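Local coordinates for protein ectonucleotide pyrophosphatase/phosphodiesterase family member 5 (Mus musculus, PDB 5VEO) that probably hydrolyses phosphodiester or pyrophosphate bonds of nucleotide derivatives at a two-zinc site, and is seen here as an inactive variant with AMP bound, at residues W103-Q114 with G127-T138; S223-S231 with L322-E333. The protein carries 1 engineered substitution. One frame throughout, in Å; residues are numbered along the deposited sequence.

Contact 1. Residues W103-Q114 with G127-T138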
loop_
_atom_site.group_PDB
_atom_site.type_symbol
_atom_site.label_atom_id
_atom_site.label_comp_id
_atom_site.label_asym_id
_atom_site.label_seq_id
_atom_site.Cartn_x
_atom_site.Cartn_y
_atom_site.Cartn_z
ATOM N N TRP A 103 7.697 6.644 11.716
ATOM C CA TRP A 103 7.156 5.291 11.796
ATOM C C TRP A 103 6.691 4.895 13.192
ATOM O O TRP A 103 5.962 3.905 13.338
ATOM C CB TRP A 103 8.234 4.294 11.336
ATOM C CG TRP A 103 8.664 4.538 9.929
ATOM C CD1 TRP A 103 9.612 5.423 9.493
ATOM C CD2 TRP A 103 8.135 3.909 8.765
ATOM N NE1 TRP A 103 9.709 5.375 8.117
ATOM C CE2 TRP A 103 8.801 4.459 7.648
ATOM C CE3 TRP A 103 7.153 2.941 8.555
ATOM C CZ2 TRP A 103 8.532 4.046 6.352
ATOM C CZ3 TRP A 103 6.879 2.542 7.269
ATOM C CH2 TRP A 103 7.559 3.090 6.184
ATOM N N GLU A 104 7.116 5.610 14.221
ATOM C CA GLU A 104 7.038 5.093 15.575
ATOM C C GLU A 104 5.716 5.402 16.282
ATOM O O GLU A 104 5.588 5.118 17.479
ATOM C CB GLU A 104 8.244 5.609 16.360
ATOM C CG GLU A 104 9.494 4.866 15.906
ATOM C CD GLU A 104 10.784 5.375 16.491
ATOM O OE1 GLU A 104 10.878 6.569 16.870
ATOM O OE2 GLU A 104 11.716 4.555 16.570
ATOM N N GLU A 105 4.708 5.921 15.575
ATOM C CA GLU A 105 3.378 5.972 16.173
ATOM C C GLU A 105 2.706 4.608 16.184
ATOM O O GLU A 105 1.650 4.456 16.809
ATOM C CB GLU A 105 2.517 7.017 15.452
ATOM C CG GLU A 105 3.193 8.370 15.523
ATOM C CD GLU A 105 2.479 9.500 14.834
ATOM O OE1 GLU A 105 2.992 10.636 14.941
ATOM O OE2 GLU A 105 1.427 9.287 14.211
ATOM N N ALA A 106 3.303 3.614 15.529
ATOM C CA ALA A 106 2.800 2.250 15.531
ATOM C C ALA A 106 3.988 1.306 15.610
ATOM O O ALA A 106 5.149 1.733 15.605
ATOM C CB ALA A 106 1.956 1.955 14.287
ATOM N N THR A 107 3.683 0.015 15.677
ATOM C CA THR A 107 4.690 -1.043 15.723
ATOM C C THR A 107 4.352 -2.091 14.672
ATOM O O THR A 107 3.316 -2.774 14.805
ATOM C CB THR A 107 4.744 -1.673 17.112
ATOM O OG1 THR A 107 5.156 -0.682 18.058
ATOM C CG2 THR A 107 5.721 -2.846 17.136
ATOM N N PRO A 108 5.176 -2.268 13.636
ATOM C CA PRO A 108 4.859 -3.269 12.610
ATOM C C PRO A 108 5.012 -4.686 13.139
ATOM O O PRO A 108 5.766 -4.961 14.080
ATOM C CB PRO A 108 5.871 -2.977 11.499
ATOM C CG PRO A 108 7.048 -2.384 12.239
ATOM C CD PRO A 108 6.435 -1.562 13.336
ATOM N N ILE A 109 4.299 -5.599 12.476
ATOM C CA ILE A 109 4.157 -6.958 12.977
ATOM C C ILE A 109 5.498 -7.695 13.081
ATOM O O ILE A 109 5.636 -8.605 13.900
ATOM C CB ILE A 109 3.148 -7.723 12.104
ATOM C CG1 ILE A 109 2.763 -9.019 12.817
ATOM C CG2 ILE A 109 3.700 -7.979 10.705
ATOM C CD1 ILE A 109 1.680 -9.796 12.116
ATOM N N TRP A 110 6.497 -7.353 12.273
ATOM C CA TRP A 110 7.754 -8.093 12.411
ATOM C C TRP A 110 8.397 -7.875 13.783
ATOM O O TRP A 110 9.040 -8.793 14.321
ATOM C CB TRP A 110 8.726 -7.745 11.282
ATOM C CG TRP A 110 9.026 -6.321 11.003
ATOM C CD1 TRP A 110 9.957 -5.538 11.628
ATOM C CD2 TRP A 110 8.463 -5.512 9.961
ATOM N NE1 TRP A 110 9.997 -4.290 11.056
ATOM C CE2 TRP A 110 9.078 -4.240 10.039
ATOM C CE3 TRP A 110 7.492 -5.728 8.987
ATOM C CZ2 TRP A 110 8.766 -3.210 9.163
ATOM C CZ3 TRP A 110 7.172 -4.692 8.130
ATOM C CH2 TRP A 110 7.798 -3.459 8.219
ATOM N N ILE A 111 8.207 -6.699 14.380
ATOM C CA ILE A 111 8.743 -6.458 15.719
ATOM C C ILE A 111 8.001 -7.305 16.743
ATOM O O ILE A 111 8.617 -7.947 17.597
ATOM C CB ILE A 111 8.680 -4.962 16.063
ATOM C CG1 ILE A 111 9.608 -4.211 15.115
ATOM C CG2 ILE A 111 9.052 -4.698 17.532
ATOM C CD1 ILE A 111 9.671 -2.727 15.359
ATOM N N THR A 112 6.667 -7.336 16.657
ATOM C CA THR A 112 5.871 -8.162 17.561
ATOM C C THR A 112 6.239 -9.634 17.424
ATOM O O THR A 112 6.410 -10.341 18.427
ATOM C CB THR A 112 4.386 -7.932 17.276
ATOM O OG1 THR A 112 4.085 -6.547 17.486
ATOM C CG2 THR A 112 3.495 -8.780 18.165
ATOM N N ASN A 113 6.405 -10.097 16.187
ATOM C CA ASN A 113 6.824 -11.465 15.916
ATOM C C ASN A 113 8.160 -11.778 16.579
ATOM O O ASN A 113 8.345 -12.861 17.147
ATOM C CB ASN A 113 6.929 -11.644 14.407
ATOM C CG ASN A 113 7.128 -13.072 13.988
ATOM O OD1 ASN A 113 6.407 -13.978 14.416
ATOM N ND2 ASN A 113 8.082 -13.277 13.098
ATOM N N GLN A 114 9.109 -10.851 16.481
ATOM C CA GLN A 114 10.443 -11.079 17.032
ATOM C C GLN A 114 10.455 -10.973 18.550
ATOM O O GLN A 114 11.209 -11.705 19.216
ATOM C CB GLN A 114 11.407 -10.104 16.357
ATOM C CG GLN A 114 11.644 -10.560 14.908
ATOM C CD GLN A 114 12.065 -9.473 13.932
ATOM O OE1 GLN A 114 11.841 -9.605 12.712
ATOM N NE2 GLN A 114 12.726 -8.429 14.436
ATOM N N GLY A 127 9.373 0.233 4.338
ATOM C CA GLY A 127 9.665 0.423 5.742
ATOM C C GLY A 127 10.464 -0.678 6.406
ATOM O O GLY A 127 10.909 -0.495 7.549
ATOM N N ALA A 128 10.657 -1.824 5.751
ATOM C CA ALA A 128 11.344 -2.931 6.403
ATOM C C ALA A 128 12.837 -2.668 6.589
ATOM O O ALA A 128 13.472 -3.327 7.424
ATOM C CB ALA A 128 11.123 -4.219 5.608
ATOM N N ASP A 129 13.416 -1.724 5.849
ATOM C CA ASP A 129 14.817 -1.365 6.026
ATOM C C ASP A 129 14.972 -0.084 6.839
ATOM O O ASP A 129 16.029 0.566 6.791
ATOM C CB ASP A 129 15.532 -1.276 4.667
ATOM C CG ASP A 129 14.943 -0.236 3.729
ATOM O OD1 ASP A 129 13.724 0.002 3.776
ATOM O OD2 ASP A 129 15.712 0.323 2.907
ATOM N N VAL A 130 13.945 0.267 7.607
ATOM C CA VAL A 130 13.936 1.439 8.477
ATOM C C VAL A 130 14.044 0.962 9.916
ATOM O O VAL A 130 13.384 -0.002 10.302
ATOM C CB VAL A 130 12.646 2.259 8.288
ATOM C CG1 VAL A 130 12.590 3.460 9.250
ATOM C CG2 VAL A 130 12.501 2.747 6.854
ATOM N N LYS A 131 14.839 1.659 10.720
ATOM C CA LYS A 131 14.923 1.319 12.131
ATOM C C LYS A 131 13.675 1.853 12.827
ATOM O O LYS A 131 13.387 3.049 12.767
ATOM C CB LYS A 131 16.193 1.890 12.761
ATOM C CG LYS A 131 16.340 1.487 14.193
ATOM C CD LYS A 131 17.601 2.099 14.807
ATOM C CE LYS A 131 18.770 1.165 14.659
ATOM N NZ LYS A 131 20.011 1.649 15.370
ATOM N N ILE A 132 12.912 0.966 13.454
ATOM C CA ILE A 132 11.653 1.333 14.091
ATOM C C ILE A 132 11.679 0.784 15.508
ATOM O O ILE A 132 11.848 -0.424 15.706
ATOM C CB ILE A 132 10.438 0.800 13.311
ATOM C CG1 ILE A 132 10.459 1.327 11.866
ATOM C CG2 ILE A 132 9.137 1.201 13.999
ATOM C CD1 ILE A 132 9.419 0.652 10.943
ATOM N N HIS A 133 11.505 1.659 16.491
ATOM C CA HIS A 133 11.661 1.285 17.896
ATOM C C HIS A 133 12.962 0.505 18.112
ATOM O O HIS A 133 12.998 -0.522 18.793
ATOM C CB HIS A 133 10.456 0.479 18.386
ATOM C CG HIS A 133 9.148 1.191 18.237
ATOM N ND1 HIS A 133 8.891 2.408 18.832
ATOM C CD2 HIS A 133 8.022 0.858 17.561
ATOM C CE1 HIS A 133 7.664 2.795 18.523
ATOM N NE2 HIS A 133 7.114 1.871 17.759
ATOM N N ASP A 134 14.036 1.006 17.511
ATOM C CA ASP A 134 15.382 0.431 17.600
ATOM C C ASP A 134 15.485 -0.974 17.010
ATOM O O ASP A 134 16.413 -1.719 17.346
ATOM C CB ASP A 134 15.886 0.411 19.052
ATOM C CG ASP A 134 16.268 1.782 19.552
ATOM O OD1 ASP A 134 16.362 2.715 18.735
ATOM O OD2 ASP A 134 16.496 1.930 20.771
ATOM N N SER A 135 14.582 -1.360 16.099
ATOM C CA SER A 135 14.536 -2.732 15.615
ATOM C C SER A 135 14.354 -2.755 14.111
ATOM O O SER A 135 13.746 -1.851 13.526
ATOM C CB SER A 135 13.382 -3.542 16.214
ATOM O OG SER A 135 13.454 -3.617 17.617
ATOM N N PHE A 136 14.881 -3.811 13.509
ATOM C CA PHE A 136 14.696 -4.188 12.117
ATOM C C PHE A 136 14.088 -5.580 12.079
ATOM O O PHE A 136 14.137 -6.314 13.077
ATOM C CB PHE A 136 16.034 -4.232 11.359
ATOM C CG PHE A 136 16.702 -2.896 11.173
ATOM C CD1 PHE A 136 16.398 -2.089 10.087
ATOM C CD2 PHE A 136 17.672 -2.477 12.056
ATOM C CE1 PHE A 136 17.036 -0.871 9.909
ATOM C CE2 PHE A 136 18.309 -1.262 11.888
ATOM C CZ PHE A 136 17.994 -0.460 10.821
ATOM N N PRO A 137 13.539 -5.998 10.938
ATOM C CA PRO A 137 13.328 -7.433 10.718
ATOM C C PRO A 137 14.636 -8.191 10.925
ATOM O O PRO A 137 15.722 -7.679 10.645
ATOM C CB PRO A 137 12.855 -7.506 9.260
ATOM C CG PRO A 137 12.378 -6.106 8.933
ATOM C CD PRO A 137 13.336 -5.229 9.698
ATOM N N THR A 138 14.521 -9.428 11.407
ATOM C CA THR A 138 15.706 -10.264 11.631
ATOM C C THR A 138 16.612 -10.285 10.410
ATOM O O THR A 138 17.841 -10.159 10.525
ATOM C CB THR A 138 15.285 -11.684 11.970
ATOM O OG1 THR A 138 14.282 -11.643 12.985
ATOM C CG2 THR A 138 16.510 -12.516 12.432
HETATM O O HOH W 1 14.320 3.529 16.300
HETATM O O HOH W 2 11.842 -2.153 11.398
#
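The indole of Trp110 lies between two prolines: Pro137 CG sits over its five-membered ring, and CB of Pro108, the residue before the helix, covers the opposite face. At the edge, Trp110 NE1 donates a hydrogen bond to an in-plane water, which in turn donates to Val130 O and Ser135 O, so this buried polar group is satisfied. Val130 CG1 lies over the five-membered ring of Trp103, 3.6 Å from CD1, while Trp103 CH2 comes to 3.4 Å from Gly127 CA, where any CB would collide with the ring. His133 carries Glu104 CG on one face and donates from NE2 to Ala106 O at 2.9 Å; the extended Glu104 chain brings OE2 to His133 N. Gln114 grips the loop with both amide ends: NE2 donates to Phe136 O (2.9 Å, 162°), and OE1 accepts Thr138 N, besides Ser120 OG. A leucine here would probably leave Phe136 O and Thr138 N without these mates and let the loop end drift. Two backbone bonds between Ile132 and Ser135 close a type I' turn of the beta-hairpin kind; it packs against Ile111 of helix 109-115, in the loop that leads into edge strand 139-140 of the alkaline-phosphatase-like alpha/beta fold.

Contact 2. Residues S223-S231 with L322-E333. With ZN (zinc ion), chain E; ZN (zinc ion), chain D; AMP (adenosine monophosphate), chain Q.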
loop_
_atom_site.group_PDB
_atom_site.type_symbol
_atom_site.label_atom_id
_atom_site.label_comp_id
_atom_site.label_asym_id
_atom_site.label_seq_id
_atom_site.Cartn_x
_atom_site.Cartn_y
_atom_site.Cartn_z
ATOM N N SER A 223 -1.819 -6.502 -2.618
ATOM C CA SER A 223 -1.267 -5.264 -3.143
ATOM C C SER A 223 -1.732 -4.123 -2.250
ATOM O O SER A 223 -2.514 -4.311 -1.306
ATOM C CB SER A 223 -1.695 -5.067 -4.596
ATOM O OG SER A 223 -1.043 -3.980 -5.205
ATOM N N ASP A 224 -1.213 -2.940 -2.545
ATOM C CA ASP A 224 -1.536 -1.741 -1.789
ATOM C C ASP A 224 -2.747 -0.985 -2.328
ATOM O O ASP A 224 -3.417 -0.302 -1.557
ATOM C CB ASP A 224 -0.322 -0.806 -1.715
ATOM C CG ASP A 224 0.347 -0.514 -3.058
ATOM O OD1 ASP A 224 0.095 -1.173 -4.103
ATOM O OD2 ASP A 224 1.188 0.435 -3.051
ATOM N N HIS A 225 -3.026 -1.084 -3.623
ATOM C CA HIS A 225 -4.086 -0.303 -4.272
ATOM C C HIS A 225 -4.159 -0.702 -5.737
ATOM O O HIS A 225 -3.325 -1.489 -6.230
ATOM C CB HIS A 225 -3.799 1.206 -4.187
ATOM C CG HIS A 225 -2.469 1.541 -4.771
ATOM N ND1 HIS A 225 -2.223 1.517 -6.131
ATOM C CD2 HIS A 225 -1.268 1.733 -4.174
ATOM C CE1 HIS A 225 -0.927 1.692 -6.339
ATOM N NE2 HIS A 225 -0.331 1.838 -5.168
ATOM N N GLY A 226 -5.111 -0.107 -6.439
ATOM C CA GLY A 226 -5.286 -0.275 -7.862
ATOM C C GLY A 226 -4.741 0.896 -8.654
ATOM O O GLY A 226 -3.664 1.439 -8.361
ATOM N N MET A 227 -5.478 1.283 -9.691
ATOM C CA MET A 227 -4.994 2.297 -10.620
ATOM C C MET A 227 -6.170 2.777 -11.461
ATOM O O MET A 227 -7.057 1.989 -11.788
ATOM C CB MET A 227 -3.892 1.717 -11.527
ATOM C CG MET A 227 -3.110 2.714 -12.379
ATOM S SD MET A 227 -1.922 3.729 -11.447
ATOM C CE MET A 227 -0.739 2.504 -10.936
ATOM N N THR A 228 -6.184 4.058 -11.795
ATOM C CA THR A 228 -7.230 4.598 -12.656
ATOM C C THR A 228 -6.602 5.442 -13.761
ATOM O O THR A 228 -5.487 5.959 -13.634
ATOM C CB THR A 228 -8.310 5.389 -11.871
ATOM O OG1 THR A 228 -9.510 5.513 -12.659
ATOM C CG2 THR A 228 -7.898 6.765 -11.574
ATOM N N GLN A 229 -7.337 5.535 -14.863
ATOM C CA GLN A 229 -6.874 6.241 -16.051
ATOM C C GLN A 229 -7.015 7.745 -15.882
ATOM O O GLN A 229 -8.099 8.258 -15.552
ATOM C CB GLN A 229 -7.660 5.779 -17.279
ATOM C CG GLN A 229 -7.087 6.251 -18.595
ATOM C CD GLN A 229 -5.894 5.422 -19.071
ATOM O OE1 GLN A 229 -5.669 4.310 -18.611
ATOM N NE2 GLN A 229 -5.137 5.962 -20.005
ATOM N N CYS A 230 -5.942 8.447 -16.200
ATOM C CA CYS A 230 -5.898 9.899 -16.208
ATOM C C CYS A 230 -5.790 10.419 -17.638
ATOM O O CYS A 230 -5.568 9.663 -18.585
ATOM C CB CYS A 230 -4.736 10.396 -15.360
ATOM S SG CYS A 230 -4.985 9.971 -13.596
ATOM N N SER A 231 -5.947 11.732 -17.774
ATOM C CA SER A 231 -6.024 12.369 -19.084
ATOM C C SER A 231 -5.602 13.826 -18.984
ATOM O O SER A 231 -5.981 14.515 -18.036
ATOM C CB SER A 231 -7.440 12.331 -19.642
ATOM O OG SER A 231 -7.511 13.062 -20.870
ATOM N N LEU A 322 -0.344 8.863 -17.002
ATOM C CA LEU A 322 -1.580 8.343 -17.574
ATOM C C LEU A 322 -2.315 7.408 -16.624
ATOM O O LEU A 322 -3.519 7.186 -16.795
ATOM C CB LEU A 322 -1.286 7.625 -18.889
ATOM C CG LEU A 322 -1.036 8.560 -20.081
ATOM C CD1 LEU A 322 -0.434 7.743 -21.204
ATOM C CD2 LEU A 322 -2.334 9.235 -20.502
ATOM N N GLY A 323 -1.639 6.861 -15.629
ATOM C CA GLY A 323 -2.298 6.133 -14.560
ATOM C C GLY A 323 -1.946 6.737 -13.213
ATOM O O GLY A 323 -0.793 7.128 -12.973
ATOM N N ASN A 324 -2.925 6.780 -12.318
ATOM C CA ASN A 324 -2.588 7.146 -10.955
ATOM C C ASN A 324 -3.575 6.544 -9.962
ATOM O O ASN A 324 -4.588 5.921 -10.315
ATOM C CB ASN A 324 -2.501 8.668 -10.792
ATOM C CG ASN A 324 -1.551 9.091 -9.663
ATOM O OD1 ASN A 324 -0.833 8.280 -9.068
ATOM N ND2 ASN A 324 -1.586 10.373 -9.338
ATOM N N HIS A 325 -3.239 6.737 -8.693
ATOM C CA HIS A 325 -3.988 6.224 -7.561
ATOM C C HIS A 325 -3.760 7.193 -6.407
ATOM O O HIS A 325 -2.987 8.146 -6.520
ATOM C CB HIS A 325 -3.535 4.795 -7.231
ATOM C CG HIS A 325 -2.063 4.697 -6.997
ATOM N ND1 HIS A 325 -1.500 4.883 -5.756
ATOM C CD2 HIS A 325 -1.029 4.554 -7.862
ATOM C CE1 HIS A 325 -0.182 4.795 -5.856
ATOM N NE2 HIS A 325 0.128 4.616 -7.127
ATOM N N GLY A 326 -4.414 6.930 -5.289
ATOM C CA GLY A 326 -4.469 7.861 -4.180
ATOM C C GLY A 326 -5.860 8.360 -3.887
ATOM O O GLY A 326 -6.098 8.901 -2.796
ATOM N N TYR A 327 -6.786 8.138 -4.818
ATOM C CA TYR A 327 -8.174 8.552 -4.723
ATOM C C TYR A 327 -8.919 7.832 -3.591
ATOM O O TYR A 327 -8.452 6.854 -3.001
ATOM C CB TYR A 327 -8.881 8.274 -6.048
ATOM C CG TYR A 327 -8.205 8.914 -7.240
ATOM C CD1 TYR A 327 -8.470 10.232 -7.581
ATOM C CD2 TYR A 327 -7.288 8.220 -8.004
ATOM C CE1 TYR A 327 -7.849 10.832 -8.666
ATOM C CE2 TYR A 327 -6.661 8.810 -9.084
ATOM C CZ TYR A 327 -6.941 10.111 -9.414
ATOM O OH TYR A 327 -6.307 10.693 -10.483
ATOM N N ASP A 328 -10.114 8.358 -3.305
ATOM C CA ASP A 328 -11.089 7.771 -2.394
ATOM C C ASP A 328 -11.008 6.243 -2.367
ATOM O O ASP A 328 -11.137 5.587 -3.414
ATOM C CB ASP A 328 -12.476 8.237 -2.845
ATOM C CG ASP A 328 -13.578 7.948 -1.855
ATOM O OD1 ASP A 328 -13.419 7.123 -0.948
ATOM O OD2 ASP A 328 -14.644 8.568 -2.032
ATOM N N ASN A 329 -10.827 5.662 -1.166
ATOM C CA ASN A 329 -10.713 4.212 -1.047
ATOM C C ASN A 329 -12.042 3.487 -1.227
ATOM O O ASN A 329 -12.053 2.252 -1.231
ATOM C CB ASN A 329 -10.090 3.818 0.296
ATOM C CG ASN A 329 -10.944 4.201 1.483
ATOM O OD1 ASN A 329 -11.672 5.204 1.466
ATOM N ND2 ASN A 329 -10.853 3.404 2.535
ATOM N N ALA A 330 -13.162 4.204 -1.344
ATOM C CA ALA A 330 -14.411 3.540 -1.690
ATOM C C ALA A 330 -14.470 3.152 -3.162
ATOM O O ALA A 330 -15.330 2.362 -3.552
ATOM C CB ALA A 330 -15.592 4.447 -1.356
ATOM N N LEU A 331 -13.603 3.717 -3.984
ATOM C CA LEU A 331 -13.653 3.479 -5.417
ATOM C C LEU A 331 -13.111 2.100 -5.754
ATOM O O LEU A 331 -11.990 1.743 -5.359
ATOM C CB LEU A 331 -12.845 4.541 -6.145
ATOM C CG LEU A 331 -13.378 5.962 -6.049
ATOM C CD1 LEU A 331 -12.299 6.934 -6.458
ATOM C CD2 LEU A 331 -14.599 6.141 -6.939
ATOM N N ALA A 332 -13.866 1.364 -6.574
ATOM C CA ALA A 332 -13.459 0.011 -6.940
ATOM C C ALA A 332 -12.089 -0.012 -7.610
ATOM O O ALA A 332 -11.294 -0.942 -7.373
ATOM C CB ALA A 332 -14.507 -0.617 -7.857
ATOM N N GLU A 333 -11.786 0.997 -8.443
ATOM C CA GLU A 333 -10.520 0.982 -9.165
ATOM C C GLU A 333 -9.323 1.127 -8.228
ATOM O O GLU A 333 -8.204 0.792 -8.629
ATOM C CB GLU A 333 -10.491 2.060 -10.247
ATOM C CG GLU A 333 -11.429 1.693 -11.406
ATOM C CD GLU A 333 -11.466 2.629 -12.571
ATOM O OE1 GLU A 333 -10.554 3.430 -12.748
ATOM O OE2 GLU A 333 -12.461 2.546 -13.340
HETATM ZN ZN ZN E . 1.619 1.287 -4.806
HETATM ZN ZN ZN D . 2.012 4.127 -7.801
HETATM P P AMP Q . 3.180 4.211 -5.010
HETATM O O1P AMP Q . 2.492 5.036 -3.965
HETATM O O2P AMP Q . 3.129 4.883 -6.388
HETATM O O3P AMP Q . 2.657 2.779 -5.087
HETATM O "O5'" AMP Q . 4.728 4.087 -4.621
HETATM C "C5'" AMP Q . 5.480 2.968 -5.114
HETATM C "C4'" AMP Q . 6.911 3.297 -5.439
HETATM O "O4'" AMP Q . 7.633 3.413 -4.221
HETATM C "C3'" AMP Q . 7.621 2.194 -6.227
HETATM O "O3'" AMP Q . 7.816 2.590 -7.567
HETATM C "C2'" AMP Q . 8.971 2.015 -5.526
HETATM O "O2'" AMP Q . 10.090 2.080 -6.368
HETATM C "C1'" AMP Q . 8.981 3.128 -4.497
HETATM N N9 AMP Q . 9.633 2.754 -3.262
HETATM C C8 AMP Q . 9.256 1.807 -2.386
HETATM N N7 AMP Q . 10.120 1.780 -1.341
HETATM C C5 AMP Q . 11.045 2.746 -1.585
HETATM C C6 AMP Q . 12.240 3.278 -0.899
HETATM N N6 AMP Q . 12.624 2.756 0.280
HETATM N N1 AMP Q . 12.920 4.283 -1.478
HETATM C C2 AMP Q . 12.558 4.828 -2.653
HETATM N N3 AMP Q . 11.481 4.412 -3.339
HETATM C C4 AMP Q . 10.723 3.379 -2.849
HETATM O O HOH W 3 -9.743 3.938 -15.092
#
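His225 and His325 lie face to face, their ring centroids 3.4 Å apart and their planes only 12° from parallel, with His325 ND1 over the middle of the His225 ring. Each points its NE2 at a different zinc: His225 NE2 binds one at 2.1 Å, and His325 NE2 the other at 2.1 Å. In both residues CG stands between the backbone N and the carbonyl carbon (chi1 near 55°), which helps to bring the two rings over one another. The ND1 atoms help fix the ring rotation: His225 ND1 donates to Gly226 O at 2.7 Å, in its own ring plane, and His325 ND1 hydrogen-bonds Thr56 O. On the other face of His225 rests Asp224 OD1, whose partner OD2 shares the first zinc. This is the two-zinc site of the alkaline phosphatase superfamily: Asp22 completes the protein ligands of one metal, Asp177 and His181 those of the other, and the AMP phosphate bridges them through O3P and O2P. AMP also accepts from N of Ala58, probably the engineered position that replaces the family's nucleophilic threonine. Met227 approaches His325 edge-on: its bendable thioether chain lets SD lie against Asn324 N and Gly323 C, near the ring plane, while CE reaches to 3.7 Å from His325 CD2. Behind the rings the two segments pair as short antiparallel strands. Thr228 and Asn324 exchange two backbone hydrogen bonds, Thr228 N reaching Asn324 O at 2.9 Å, and Cys230 N adds a nearly straight one to Leu322 O at 2.8 Å. Gly323 suits its place, since a CB would press on Met227 CG. So does Gly226, where a CB would strike Glu333 O, the acceptor of Met227 N at 3.0 Å.

How the contacts relate
From the N terminus, contact 1 comes first: it closes a short loop of 12 residues that holds strand 120-123 and fastens the stretch leading into edge strand 139-140 to helix 109-115. The chain then runs through strand 168-173 and helices 177-183 and 190-210 before strand 218-222 delivers it to contact 2. That contact closes a loop of 90 residues, which holds the four-stranded antiparallel sheet, and joins the segment after strand 218-222 to that before strand 338-341, its neighbour in the eight-stranded sheet. The loops follow in series, neither nesting nor crossing. The contact centres are 28 Å apart; the nearest atoms of AMP and the Val130 side chain are about 7 Å apart.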